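Local coordinates for protein poly-beta-1,6-N-acetyl-D-glucosamine N-deacetylase (Aggregatibacter actinomycetemcomitans, PDB 4U10) that probably removes N-acetyl groups from poly-beta-1,6-N-acetyl-D-glucosamine as a metal-dependent hydrolase, with this chain holding its polysaccharide deacetylase domain, at residues A[144-149]-A[188-193]; A[183-188]-A[218-223]; A[12-17]-A[81-86]; A[6-11]-A[70-75]. All blocks are in the same frame, centred on the assembly; numbering follows the deposited sequence.

Interaction 1: A[144-149]-A[188-193]; sequences HTDNLH and FSRSSK. With ZN (zinc ion), chain C.
The zinc-binding loop 144-149 rests on helix 177-199, where Thr145, Asp146 and Leu148 meet Phe188, Arg190 and Ser191. Thr145 CG2 and Leu148 CD1 both reach one corner of the Phe188 ring, CE1, at 3.7 and 3.8 Å. Asp146 CB lies 3.7 Å from Ser191 CB. Asp146 OD1 is bonded to Ser101, while a water lies between OD2 and Arg190 NH1, accepting from the arginine and possibly donating to OD2. A second water joins His144 N, Thr145 O and Ser191 OG, and Ser191 OG also bonds to Ser143. Thr145 OG1 sits between its own N and carbonyl carbon (chi1 75°). From there Thr145 OG1 donates to a lone pair of His144 O at 2.6 Å and accepts from Leu148 N at 3.1 Å. This ST motif lies in the loop between the two zinc-binding histidines. His144 NE2 and His149 NE2 each bind the zinc ion at 2.1 Å, and Asp75 is a further ligand. Two histidines on one loop, the first followed by threonine, are characteristic of the metal site of NodB-type polysaccharide deacetylases.

Interaction 2: A[183-188]-A[218-223]; sequences RLVQDF and IDAAKQ
Helices 183-188 and 218-222 run in roughly the same direction, their axes 35° apart and 8.4 Å from each other at closest approach. The backbones come nearest at Val185 and Ala220, whose CA atoms are 4.6 Å apart. The methyl group of Ala220 is the centre of the contact. Ala220 CB meets Leu184 CB at 3.7 Å, Val185 CG2 at 3.9 Å and Phe188 CD2 at 3.5 Å. The Phe188 ring turns its CD2 and CE2 side to the second helix. Ala221 N lies at the ring edge, near its plane, 3.4 Å from Phe188 CD2. The CG of Phe188 is anti to the carbonyl carbon (chi1 -56°), which lays the ring back along its own helix. One face then sits over Leu184 O, toward the rim. Gln223 extends along the side of the contact near Val185. A water spans the groove, donating to Val185 O at 2.9 Å and to Ala220 O at 2.7 Å. Nearby, Asp219 forms a salt bridge to Lys181, and Met206 of strand 205-207 touches Phe188 and Ala221. The side chains therefore meet by apolar contact around a small alanine, while the polar link between the helix backbones runs through water.

Interaction 3: A[12-17]-A[81-86]; sequences VVDDTA and YNVIYP
Val12 meets Val83 and Ile84 with both its backbone and its side chain. Val12 O lies against the isopropyl group of Val83, nearest to CG1 at 3.4 Å. The two CG1 atoms of Val12 and Val83 are 4.0 Å apart. Ile84 crosses Val12 at about a right angle, with Ile84 CG1 3.7 Å from Val12 CB and Ile84 CD1 3.8 Å from Val12 CG2. Ile84 has CG1 anti to its carbonyl carbon (chi1 -67°), which carries CG1 and CD1 over to the valine. Farther out, Asp14 slides past Val83 in the opposite direction. Asp14 OD2 accepts from a water at 2.8 Å, and that water makes a weak bond to Asn82 O. The contact joins the end of strand 3-13 to helix 79-91, the helix that follows the neighbouring parallel strand 68-75 in a beta-alpha unit. The helix has a wider pi-type turn at 81-84 and is kinked at Pro86, whose N has no hydrogen to give. Helix 31-42 packs alongside, with Ala31 touching Val12, Asp14 and Val83, and Leu34 touching Val12. Val13 is held by backbone bonds to Ile29 and Ala31. Beyond it, Asp15 OD1 accepts from Ala17 N at 2.9 Å in an Asx turn.

Interaction 4: A[6-11]-A[70-75]; sequences VLAYHS and VLSFDD. With ZN (zinc ion), chain D; ZN (zinc ion), chain C.
His10 and Asp74 each have CG anti to the carbonyl carbon (chi1 -67° and -65°), which brings His10 NE2 and Asp74 OD2 to the same zinc ion, both at 2.1 Å. Ring and carboxylate planes are almost perpendicular. Asp75 OD1 binds the second zinc ion at 1.9 Å, and one water bridges the two metals. These ligands end a parallel strand pair. Its backbone bonds include Leu7 N to Val70 O, Tyr9 N to Ser72 O and Asp74 N to Tyr9 O. Leu7 O is gripped twice by Ser72, through N at 2.9 Å and through OG at 2.6 Å from above the carbonyl plane. Arg247 bonds Ser72 OG and forms a salt bridge to Asp74 OD1, which is consistent with it positioning this metal ligand. The Tyr9 and Phe73 rings are near parallel (17°) but slid apart, and Tyr9 OH bonds to His37. The face with Leu71 and Phe73 packs on helices 31-42 and 79-91. In the sheet, strand 248-249 flanks 6-11 and strand 95-99 flanks 70-75.

In the fold
Interactions 1 and 4 meet at the metal site. His144 and His149 of interaction 1 and Asp75 of interaction 4 share a zinc ion, with His144 NE2 2.8 Å from Asp75 OD1, and the bridging water leads on to the zinc ion of His10 and Asp74. Interaction 2 backs interaction 1 through the shared Phe188. Asp187 also takes Asp146 N on OD1 at 2.9 Å and Asn147 N on OD2 at 2.8 Å. Interaction 3 continues from interaction 4 along strand 3-13, and Ile84 CD1 of helix 79-91 touches Phe73 CD2 of strand 68-75 at 3.7 Å. The centres of interactions 2 and 3 are about 32 Å apart, on opposite sides of the chain's centre.

Interaction 1: A[144-149]-A[188-193]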
loop_
_atom_site.group_PDB
_atom_site.type_symbol
_atom_site.label_atom_id
_atom_site.label_comp_id
_atom_site.label_asym_id
_atom_site.label_seq_id
_atom_site.Cartn_x
_atom_site.Cartn_y
_atom_site.Cartn_z
ATOM N N HIS A 144 -3.306 -1.929 -5.075
ATOM C CA HIS A 144 -3.239 -0.481 -4.896
ATOM C C HIS A 144 -3.833 0.147 -6.163
ATOM O O HIS A 144 -3.429 1.243 -6.580
ATOM C CB HIS A 144 -1.783 -0.074 -4.756
ATOM C CG HIS A 144 -1.523 1.242 -4.074
ATOM N ND1 HIS A 144 -2.229 1.707 -2.982
ATOM C CD2 HIS A 144 -0.478 2.086 -4.222
ATOM C CE1 HIS A 144 -1.680 2.816 -2.547
ATOM N NE2 HIS A 144 -0.600 3.054 -3.272
ATOM N N THR A 145 -4.892 -0.497 -6.661
ATOM C CA THR A 145 -5.651 -0.209 -7.893
ATOM C C THR A 145 -4.832 -0.646 -9.081
ATOM O O THR A 145 -3.690 -0.978 -8.913
ATOM C CB THR A 145 -6.126 1.275 -8.060
ATOM O OG1 THR A 145 -5.002 2.067 -8.425
ATOM C CG2 THR A 145 -6.676 1.799 -6.725
ATOM N N ASP A 146 -5.505 -0.810 -10.235
ATOM C CA ASP A 146 -4.837 -1.073 -11.460
ATOM C C ASP A 146 -4.213 0.222 -12.029
ATOM O O ASP A 146 -3.005 0.343 -12.207
ATOM C CB ASP A 146 -5.770 -1.760 -12.497
ATOM C CG ASP A 146 -4.958 -2.519 -13.560
ATOM O OD1 ASP A 146 -3.935 -3.174 -13.189
ATOM O OD2 ASP A 146 -5.386 -2.507 -14.725
ATOM N N ASN A 147 -5.055 1.162 -12.329
ATOM C CA ASN A 147 -4.640 2.445 -12.879
ATOM C C ASN A 147 -5.461 3.630 -12.311
ATOM O O ASN A 147 -5.897 4.509 -13.035
ATOM C CB ASN A 147 -4.724 2.393 -14.393
ATOM C CG ASN A 147 -4.170 3.634 -15.041
ATOM O OD1 ASN A 147 -3.337 4.264 -14.488
ATOM N ND2 ASN A 147 -4.688 4.005 -16.157
ATOM N N LEU A 148 -5.669 3.642 -10.988
ATOM C CA LEU A 148 -6.342 4.755 -10.299
ATOM C C LEU A 148 -5.471 5.428 -9.211
ATOM O O LEU A 148 -5.981 6.022 -8.225
ATOM C CB LEU A 148 -7.708 4.277 -9.771
ATOM C CG LEU A 148 -8.775 3.858 -10.793
ATOM C CD1 LEU A 148 -9.948 3.186 -10.105
ATOM C CD2 LEU A 148 -9.242 4.989 -11.723
ATOM N N HIS A 149 -4.153 5.399 -9.433
ATOM C CA HIS A 149 -3.209 6.042 -8.553
ATOM C C HIS A 149 -2.808 7.328 -9.229
ATOM O O HIS A 149 -1.626 7.545 -9.521
ATOM C CB HIS A 149 -1.997 5.184 -8.395
ATOM C CG HIS A 149 -1.202 5.486 -7.176
ATOM N ND1 HIS A 149 -0.474 6.634 -7.011
ATOM C CD2 HIS A 149 -1.048 4.783 -6.032
ATOM C CE1 HIS A 149 0.085 6.641 -5.825
ATOM N NE2 HIS A 149 -0.202 5.499 -5.230
ATOM N N PHE A 188 -10.611 -2.114 -10.228
ATOM C CA PHE A 188 -10.299 -3.049 -9.160
ATOM C C PHE A 188 -10.311 -4.488 -9.573
ATOM O O PHE A 188 -9.474 -5.271 -9.147
ATOM C CB PHE A 188 -11.198 -2.851 -7.928
ATOM C CG PHE A 188 -11.172 -1.460 -7.362
ATOM C CD1 PHE A 188 -10.160 -0.570 -7.696
ATOM C CD2 PHE A 188 -12.113 -1.065 -6.406
ATOM C CE1 PHE A 188 -10.116 0.672 -7.204
ATOM C CE2 PHE A 188 -12.085 0.201 -5.882
ATOM C CZ PHE A 188 -11.054 1.089 -6.260
ATOM N N SER A 189 -11.298 -4.875 -10.353
ATOM C CA SER A 189 -11.374 -6.205 -10.878
ATOM C C SER A 189 -10.200 -6.545 -11.842
ATOM O O SER A 189 -9.631 -7.619 -11.750
ATOM C CB SER A 189 -12.713 -6.394 -11.566
ATOM O OG SER A 189 -12.607 -7.432 -12.488
ATOM N N ARG A 190 -9.781 -5.625 -12.708
ATOM C CA ARG A 190 -8.555 -5.865 -13.492
ATOM C C ARG A 190 -7.286 -5.996 -12.638
ATOM O O ARG A 190 -6.385 -6.742 -12.968
ATOM C CB ARG A 190 -8.292 -4.735 -14.496
ATOM C CG ARG A 190 -9.331 -4.569 -15.597
ATOM C CD ARG A 190 -9.046 -3.242 -16.330
ATOM N NE ARG A 190 -10.258 -2.789 -16.947
ATOM C CZ ARG A 190 -10.708 -1.542 -17.043
ATOM N NH1 ARG A 190 -10.014 -0.508 -16.575
ATOM N NH2 ARG A 190 -11.905 -1.338 -17.664
ATOM N N SER A 191 -7.170 -5.203 -11.584
ATOM C CA SER A 191 -6.068 -5.305 -10.664
ATOM C C SER A 191 -5.982 -6.693 -9.997
ATOM O O SER A 191 -4.891 -7.300 -9.933
ATOM C CB SER A 191 -6.105 -4.171 -9.645
ATOM O OG SER A 191 -5.096 -4.256 -8.661
ATOM N N SER A 192 -7.096 -7.152 -9.460
ATOM C CA SER A 192 -7.189 -8.513 -8.883
ATOM C C SER A 192 -6.708 -9.564 -9.894
ATOM O O SER A 192 -5.932 -10.422 -9.565
ATOM C CB SER A 192 -8.643 -8.819 -8.561
ATOM O OG SER A 192 -8.751 -10.076 -7.922
ATOM N N LYS A 193 -7.225 -9.525 -11.119
ATOM C CA LYS A 193 -6.807 -10.496 -12.147
ATOM C C LYS A 193 -5.360 -10.322 -12.545
ATOM O O LYS A 193 -4.669 -11.302 -12.683
ATOM C CB LYS A 193 -7.651 -10.421 -13.408
ATOM C CG LYS A 193 -9.147 -10.684 -13.218
ATOM C CD LYS A 193 -9.941 -9.966 -14.337
ATOM C CE LYS A 193 -11.444 -10.212 -14.359
ATOM N NZ LYS A 193 -11.843 -11.499 -13.737
HETATM ZN ZN ZN C . 0.456 4.862 -3.385
HETATM O O HOH W 1 -2.603 -3.152 -7.678
HETATM O O HOH W 2 -7.261 -0.321 -15.402
HETATM O O HOH W 3 -0.118 5.650 -1.781
#

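Interaction 2: A[183-188]-A[218-223]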
loop_
_atom_site.group_PDB
_atom_site.type_symbol
_atom_site.label_atom_id
_atom_site.label_comp_id
_atom_site.label_asym_id
_atom_site.label_seq_id
_atom_site.Cartn_x
_atom_site.Cartn_y
_atom_site.Cartn_z
ATOM N N ARG A 183 -16.365 2.569 -13.201
ATOM C CA ARG A 183 -14.950 2.889 -13.352
ATOM C C ARG A 183 -14.149 2.242 -12.209
ATOM O O ARG A 183 -13.164 1.613 -12.480
ATOM C CB ARG A 183 -14.684 4.414 -13.409
ATOM C CG ARG A 183 -13.206 4.783 -13.502
ATOM C CD ARG A 183 -12.960 6.181 -14.082
ATOM N NE ARG A 183 -13.637 7.218 -13.291
ATOM C CZ ARG A 183 -13.181 7.758 -12.149
ATOM N NH1 ARG A 183 -11.982 7.430 -11.636
ATOM N NH2 ARG A 183 -13.927 8.635 -11.505
ATOM N N LEU A 184 -14.626 2.339 -10.961
ATOM C CA LEU A 184 -13.965 1.662 -9.850
ATOM C C LEU A 184 -14.071 0.130 -9.868
ATOM O O LEU A 184 -13.069 -0.610 -9.673
ATOM C CB LEU A 184 -14.517 2.172 -8.532
ATOM C CG LEU A 184 -14.673 3.652 -8.306
ATOM C CD1 LEU A 184 -15.026 3.883 -6.844
ATOM C CD2 LEU A 184 -13.480 4.471 -8.702
ATOM N N VAL A 185 -15.277 -0.398 -10.104
ATOM C CA VAL A 185 -15.451 -1.822 -10.143
ATOM C C VAL A 185 -14.525 -2.447 -11.190
ATOM O O VAL A 185 -13.866 -3.425 -10.919
ATOM C CB VAL A 185 -16.900 -2.213 -10.461
ATOM C CG1 VAL A 185 -17.000 -3.732 -10.619
ATOM C CG2 VAL A 185 -17.821 -1.734 -9.327
ATOM N N GLN A 186 -14.454 -1.903 -12.387
ATOM C CA GLN A 186 -13.658 -2.590 -13.430
ATOM C C GLN A 186 -12.170 -2.447 -13.193
ATOM O O GLN A 186 -11.429 -3.388 -13.470
ATOM C CB GLN A 186 -14.038 -2.136 -14.840
ATOM C CG GLN A 186 -15.555 -2.282 -15.132
ATOM C CD GLN A 186 -16.141 -3.651 -14.717
ATOM O OE1 GLN A 186 -17.340 -3.784 -14.443
ATOM N NE2 GLN A 186 -15.306 -4.622 -14.603
ATOM N N ASP A 187 -11.743 -1.261 -12.716
ATOM C CA ASP A 187 -10.317 -1.070 -12.426
ATOM C C ASP A 187 -9.871 -2.047 -11.334
ATOM O O ASP A 187 -8.870 -2.708 -11.503
ATOM C CB ASP A 187 -10.015 0.353 -11.981
ATOM C CG ASP A 187 -8.534 0.572 -11.748
ATOM O OD1 ASP A 187 -8.137 0.290 -10.604
ATOM O OD2 ASP A 187 -7.817 0.938 -12.715
ATOM N N PHE A 188 -10.611 -2.114 -10.228
ATOM C CA PHE A 188 -10.299 -3.049 -9.160
ATOM C C PHE A 188 -10.311 -4.488 -9.573
ATOM O O PHE A 188 -9.474 -5.271 -9.147
ATOM C CB PHE A 188 -11.198 -2.851 -7.928
ATOM C CG PHE A 188 -11.172 -1.460 -7.362
ATOM C CD1 PHE A 188 -10.160 -0.570 -7.696
ATOM C CD2 PHE A 188 -12.113 -1.065 -6.406
ATOM C CE1 PHE A 188 -10.116 0.672 -7.204
ATOM C CE2 PHE A 188 -12.085 0.201 -5.882
ATOM C CZ PHE A 188 -11.054 1.089 -6.260
ATOM N N ILE A 218 -15.309 1.310 -1.486
ATOM C CA ILE A 218 -15.292 0.145 -0.590
ATOM C C ILE A 218 -16.082 -0.976 -1.207
ATOM O O ILE A 218 -15.657 -2.130 -1.200
ATOM C CB ILE A 218 -15.911 0.470 0.814
ATOM C CG1 ILE A 218 -14.866 1.126 1.703
ATOM C CG2 ILE A 218 -16.332 -0.807 1.492
ATOM C CD1 ILE A 218 -15.432 1.761 2.957
ATOM N N ASP A 219 -17.247 -0.658 -1.729
ATOM C CA ASP A 219 -18.119 -1.685 -2.273
ATOM C C ASP A 219 -17.559 -2.243 -3.607
ATOM O O ASP A 219 -17.705 -3.421 -3.898
ATOM C CB ASP A 219 -19.525 -1.167 -2.478
ATOM C CG ASP A 219 -20.492 -2.278 -2.985
ATOM O OD1 ASP A 219 -20.747 -3.213 -2.203
ATOM O OD2 ASP A 219 -20.906 -2.236 -4.182
ATOM N N ALA A 220 -16.901 -1.386 -4.373
ATOM C CA ALA A 220 -16.215 -1.795 -5.618
ATOM C C ALA A 220 -15.112 -2.790 -5.327
ATOM O O ALA A 220 -14.982 -3.760 -6.052
ATOM C CB ALA A 220 -15.621 -0.585 -6.382
ATOM N N ALA A 221 -14.317 -2.537 -4.274
ATOM C CA ALA A 221 -13.238 -3.401 -3.859
ATOM C C ALA A 221 -13.794 -4.726 -3.338
ATOM O O ALA A 221 -13.276 -5.815 -3.683
ATOM C CB ALA A 221 -12.394 -2.743 -2.788
ATOM N N LYS A 222 -14.794 -4.635 -2.471
ATOM C CA LYS A 222 -15.463 -5.808 -1.913
ATOM C C LYS A 222 -15.931 -6.741 -3.017
ATOM O O LYS A 222 -15.770 -7.953 -2.901
ATOM C CB LYS A 222 -16.637 -5.379 -1.015
ATOM C CG LYS A 222 -17.722 -6.440 -0.738
ATOM C CD LYS A 222 -18.679 -5.844 0.284
ATOM C CE LYS A 222 -19.986 -6.608 0.466
ATOM N NZ LYS A 222 -20.755 -6.056 1.646
ATOM N N GLN A 223 -16.499 -6.211 -4.091
ATOM C CA GLN A 223 -16.922 -7.090 -5.163
ATOM C C GLN A 223 -15.809 -7.923 -5.790
ATOM O O GLN A 223 -16.117 -8.912 -6.442
ATOM C CB GLN A 223 -17.613 -6.360 -6.277
ATOM C CG GLN A 223 -18.973 -5.890 -5.924
ATOM C CD GLN A 223 -19.675 -5.262 -7.096
ATOM O OE1 GLN A 223 -20.167 -4.137 -7.007
ATOM N NE2 GLN A 223 -19.737 -5.990 -8.202
HETATM O O HOH W 4 -14.466 -4.916 -8.463
#

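Interaction 3: A[12-17]-A[81-86]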
loop_
_atom_site.group_PDB
_atom_site.type_symbol
_atom_site.label_atom_id
_atom_site.label_comp_id
_atom_site.label_asym_id
_atom_site.label_seq_id
_atom_site.Cartn_x
_atom_site.Cartn_y
_atom_site.Cartn_z
ATOM N N VAL A 12 12.101 3.569 0.183
ATOM C CA VAL A 12 13.219 3.496 1.135
ATOM C C VAL A 12 14.519 3.381 0.307
ATOM O O VAL A 12 14.656 2.528 -0.545
ATOM C CB VAL A 12 13.123 2.346 2.150
ATOM C CG1 VAL A 12 14.290 2.409 3.150
ATOM C CG2 VAL A 12 11.833 2.408 2.955
ATOM N N VAL A 13 15.441 4.314 0.525
ATOM C CA VAL A 13 16.648 4.421 -0.254
ATOM C C VAL A 13 17.849 4.370 0.721
ATOM O O VAL A 13 17.725 4.742 1.915
ATOM C CB VAL A 13 16.673 5.719 -1.106
ATOM C CG1 VAL A 13 15.607 5.670 -2.153
ATOM C CG2 VAL A 13 16.507 6.964 -0.270
ATOM N N ASP A 14 19.011 3.937 0.229
ATOM C CA ASP A 14 20.221 3.940 1.044
ATOM C C ASP A 14 20.672 5.365 1.380
ATOM O O ASP A 14 21.122 5.638 2.486
ATOM C CB ASP A 14 21.339 3.166 0.363
ATOM C CG ASP A 14 21.157 1.658 0.516
ATOM O OD1 ASP A 14 20.536 1.186 1.521
ATOM O OD2 ASP A 14 21.611 0.945 -0.383
ATOM N N ASP A 15 20.527 6.264 0.431
ATOM C CA ASP A 15 20.794 7.737 0.632
ATOM C C ASP A 15 20.352 8.276 2.011
ATOM O O ASP A 15 19.153 8.196 2.395
ATOM C CB ASP A 15 20.072 8.445 -0.523
ATOM C CG ASP A 15 20.313 9.934 -0.573
ATOM O OD1 ASP A 15 21.303 10.409 -0.018
ATOM O OD2 ASP A 15 19.471 10.657 -1.180
ATOM N N THR A 16 21.303 8.800 2.774
ATOM C CA THR A 16 21.022 9.477 4.060
ATOM C C THR A 16 20.855 10.998 3.917
ATOM O O THR A 16 20.625 11.726 4.879
ATOM C CB THR A 16 22.139 9.130 5.042
ATOM O OG1 THR A 16 23.439 9.375 4.439
ATOM C CG2 THR A 16 21.973 7.575 5.421
ATOM N N ALA A 17 20.992 11.502 2.694
ATOM C CA ALA A 17 20.779 12.951 2.409
ATOM C C ALA A 17 19.425 13.452 2.918
ATOM O O ALA A 17 18.405 12.715 2.841
ATOM C CB ALA A 17 20.819 13.189 0.901
ATOM N N TYR A 81 12.218 -4.271 -3.706
ATOM C CA TYR A 81 13.069 -5.426 -3.898
ATOM C C TYR A 81 14.525 -5.180 -3.566
ATOM O O TYR A 81 15.182 -6.088 -3.031
ATOM C CB TYR A 81 12.970 -5.877 -5.340
ATOM C CG TYR A 81 13.726 -7.151 -5.689
ATOM C CD1 TYR A 81 13.172 -8.405 -5.444
ATOM C CD2 TYR A 81 14.942 -7.098 -6.352
ATOM C CE1 TYR A 81 13.850 -9.566 -5.786
ATOM C CE2 TYR A 81 15.616 -8.265 -6.710
ATOM C CZ TYR A 81 15.076 -9.485 -6.416
ATOM O OH TYR A 81 15.718 -10.643 -6.795
ATOM N N ASN A 82 15.038 -3.993 -3.927
ATOM C CA ASN A 82 16.467 -3.672 -3.844
ATOM C C ASN A 82 16.997 -3.220 -2.478
ATOM O O ASN A 82 18.193 -3.332 -2.230
ATOM C CB ASN A 82 16.861 -2.548 -4.822
ATOM C CG ASN A 82 16.681 -2.947 -6.255
ATOM O OD1 ASN A 82 16.800 -4.126 -6.599
ATOM N ND2 ASN A 82 16.309 -1.980 -7.110
ATOM N N VAL A 83 16.139 -2.649 -1.645
ATOM C CA VAL A 83 16.560 -2.033 -0.425
ATOM C C VAL A 83 15.777 -2.671 0.703
ATOM O O VAL A 83 16.373 -3.209 1.614
ATOM C CB VAL A 83 16.325 -0.515 -0.444
ATOM C CG1 VAL A 83 16.620 0.111 0.929
ATOM C CG2 VAL A 83 17.152 0.150 -1.547
ATOM N N ILE A 84 14.461 -2.725 0.593
ATOM C CA ILE A 84 13.638 -3.148 1.715
ATOM C C ILE A 84 13.724 -4.652 1.969
ATOM O O ILE A 84 13.902 -5.095 3.100
ATOM C CB ILE A 84 12.192 -2.698 1.489
ATOM C CG1 ILE A 84 12.131 -1.173 1.535
ATOM C CG2 ILE A 84 11.279 -3.258 2.568
ATOM C CD1 ILE A 84 11.027 -0.591 0.708
ATOM N N TYR A 85 13.570 -5.439 0.925
ATOM C CA TYR A 85 13.375 -6.861 1.049
ATOM C C TYR A 85 14.551 -7.542 1.742
ATOM O O TYR A 85 14.341 -8.272 2.692
ATOM C CB TYR A 85 13.008 -7.425 -0.349
ATOM C CG TYR A 85 12.901 -8.913 -0.459
ATOM C CD1 TYR A 85 12.042 -9.613 0.341
ATOM C CD2 TYR A 85 13.656 -9.629 -1.422
ATOM C CE1 TYR A 85 11.950 -11.007 0.236
ATOM C CE2 TYR A 85 13.562 -11.007 -1.541
ATOM C CZ TYR A 85 12.713 -11.680 -0.723
ATOM O OH TYR A 85 12.619 -13.023 -0.825
ATOM N N PRO A 86 15.800 -7.223 1.357
ATOM C CA PRO A 86 16.936 -7.805 2.075
ATOM C C PRO A 86 16.878 -7.549 3.617
ATOM O O PRO A 86 17.203 -8.445 4.397
ATOM C CB PRO A 86 18.159 -7.128 1.453
ATOM C CG PRO A 86 17.697 -6.511 0.170
ATOM C CD PRO A 86 16.204 -6.322 0.276
HETATM O O HOH W 5 20.584 -1.703 -0.278
#

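Interaction 4: A[6-11]-A[70-75]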
loop_
_atom_site.group_PDB
_atom_site.type_symbol
_atom_site.label_atom_id
_atom_site.label_comp_id
_atom_site.label_asym_id
_atom_site.label_seq_id
_atom_site.Cartn_x
_atom_site.Cartn_y
_atom_site.Cartn_z
ATOM N N VAL A 6 -0.645 -0.773 12.349
ATOM C CA VAL A 6 -0.118 -0.909 11.008
ATOM C C VAL A 6 0.754 0.279 10.654
ATOM O O VAL A 6 0.323 1.403 10.829
ATOM C CB VAL A 6 -1.234 -1.090 9.941
ATOM C CG1 VAL A 6 -0.582 -1.363 8.584
ATOM C CG2 VAL A 6 -2.174 -2.252 10.286
ATOM N N LEU A 7 1.954 0.051 10.121
ATOM C CA LEU A 7 2.777 1.155 9.629
ATOM C C LEU A 7 2.770 1.242 8.106
ATOM O O LEU A 7 2.907 0.228 7.416
ATOM C CB LEU A 7 4.196 1.055 10.099
ATOM C CG LEU A 7 4.511 0.823 11.613
ATOM C CD1 LEU A 7 6.025 0.900 11.894
ATOM C CD2 LEU A 7 3.733 1.826 12.459
ATOM N N ALA A 8 2.612 2.446 7.564
ATOM C CA ALA A 8 2.586 2.611 6.086
ATOM C C ALA A 8 3.837 3.308 5.558
ATOM O O ALA A 8 4.021 4.520 5.771
ATOM C CB ALA A 8 1.330 3.401 5.668
ATOM N N TYR A 9 4.638 2.596 4.782
ATOM C CA TYR A 9 5.865 3.089 4.201
ATOM C C TYR A 9 5.699 3.200 2.688
ATOM O O TYR A 9 4.786 2.626 2.154
ATOM C CB TYR A 9 7.033 2.116 4.421
ATOM C CG TYR A 9 7.534 2.046 5.870
ATOM C CD1 TYR A 9 8.530 2.900 6.335
ATOM C CD2 TYR A 9 7.039 1.077 6.740
ATOM C CE1 TYR A 9 8.949 2.823 7.675
ATOM C CE2 TYR A 9 7.491 0.967 8.065
ATOM C CZ TYR A 9 8.404 1.815 8.531
ATOM O OH TYR A 9 8.799 1.698 9.874
ATOM N N HIS A 10 6.565 3.963 2.026
ATOM C CA HIS A 10 6.587 4.042 0.558
ATOM C C HIS A 10 7.984 3.650 0.105
ATOM O O HIS A 10 8.405 2.474 0.319
ATOM C CB HIS A 10 6.123 5.441 0.116
ATOM C CG HIS A 10 4.686 5.669 0.427
ATOM N ND1 HIS A 10 4.249 5.984 1.694
ATOM C CD2 HIS A 10 3.582 5.500 -0.321
ATOM C CE1 HIS A 10 2.936 6.042 1.712
ATOM N NE2 HIS A 10 2.502 5.764 0.494
ATOM N N SER A 11 8.720 4.574 -0.484
ATOM C CA SER A 11 10.066 4.226 -0.895
ATOM C C SER A 11 11.047 4.387 0.259
ATOM O O SER A 11 10.860 5.250 1.151
ATOM C CB SER A 11 10.510 5.026 -2.090
ATOM O OG SER A 11 11.541 4.369 -2.688
ATOM N N VAL A 70 1.747 -4.773 11.889
ATOM C CA VAL A 70 1.883 -5.147 10.484
ATOM C C VAL A 70 2.679 -4.023 9.781
ATOM O O VAL A 70 2.427 -2.813 9.978
ATOM C CB VAL A 70 0.525 -5.328 9.781
ATOM C CG1 VAL A 70 0.683 -5.707 8.271
ATOM C CG2 VAL A 70 -0.281 -6.425 10.434
ATOM N N LEU A 71 3.593 -4.414 8.909
ATOM C CA LEU A 71 4.371 -3.457 8.118
ATOM C C LEU A 71 3.815 -3.444 6.706
ATOM O O LEU A 71 3.591 -4.487 6.187
ATOM C CB LEU A 71 5.831 -3.918 8.020
ATOM C CG LEU A 71 6.615 -4.074 9.311
ATOM C CD1 LEU A 71 8.032 -4.597 9.052
ATOM C CD2 LEU A 71 6.659 -2.788 10.096
ATOM N N SER A 72 3.666 -2.262 6.072
ATOM C CA SER A 72 3.094 -2.136 4.737
ATOM C C SER A 72 3.873 -1.142 3.853
ATOM O O SER A 72 4.353 -0.116 4.361
ATOM C CB SER A 72 1.611 -1.773 4.802
ATOM O OG SER A 72 1.353 -0.507 5.406
ATOM N N PHE A 73 4.050 -1.503 2.565
ATOM C CA PHE A 73 4.851 -0.716 1.651
ATOM C C PHE A 73 4.042 -0.509 0.397
ATOM O O PHE A 73 3.467 -1.465 -0.155
ATOM C CB PHE A 73 6.177 -1.377 1.313
ATOM C CG PHE A 73 7.047 -1.599 2.509
ATOM C CD1 PHE A 73 6.886 -2.737 3.315
ATOM C CD2 PHE A 73 8.058 -0.697 2.832
ATOM C CE1 PHE A 73 7.678 -2.896 4.454
ATOM C CE2 PHE A 73 8.837 -0.874 3.941
ATOM C CZ PHE A 73 8.635 -1.965 4.768
ATOM N N ASP A 74 3.857 0.762 0.057
ATOM C CA ASP A 74 2.997 1.157 -1.065
ATOM C C ASP A 74 3.771 1.589 -2.318
ATOM O O ASP A 74 4.771 2.305 -2.213
ATOM C CB ASP A 74 2.113 2.356 -0.738
ATOM C CG ASP A 74 1.071 2.113 0.345
ATOM O OD1 ASP A 74 0.893 0.982 0.842
ATOM O OD2 ASP A 74 0.355 3.126 0.640
ATOM N N ASP A 75 3.231 1.146 -3.476
ATOM C CA ASP A 75 3.301 1.745 -4.808
ATOM C C ASP A 75 3.970 0.885 -5.867
ATOM O O ASP A 75 3.630 1.011 -7.017
ATOM C CB ASP A 75 3.959 3.131 -4.851
ATOM C CG ASP A 75 3.110 4.181 -4.279
ATOM O OD1 ASP A 75 2.072 3.903 -3.663
ATOM O OD2 ASP A 75 3.481 5.345 -4.488
HETATM ZN ZN ZN D . 0.491 5.130 0.052
HETATM ZN ZN ZN C . 0.456 4.862 -3.385
HETATM O O HOH W 3 -0.118 5.650 -1.781
#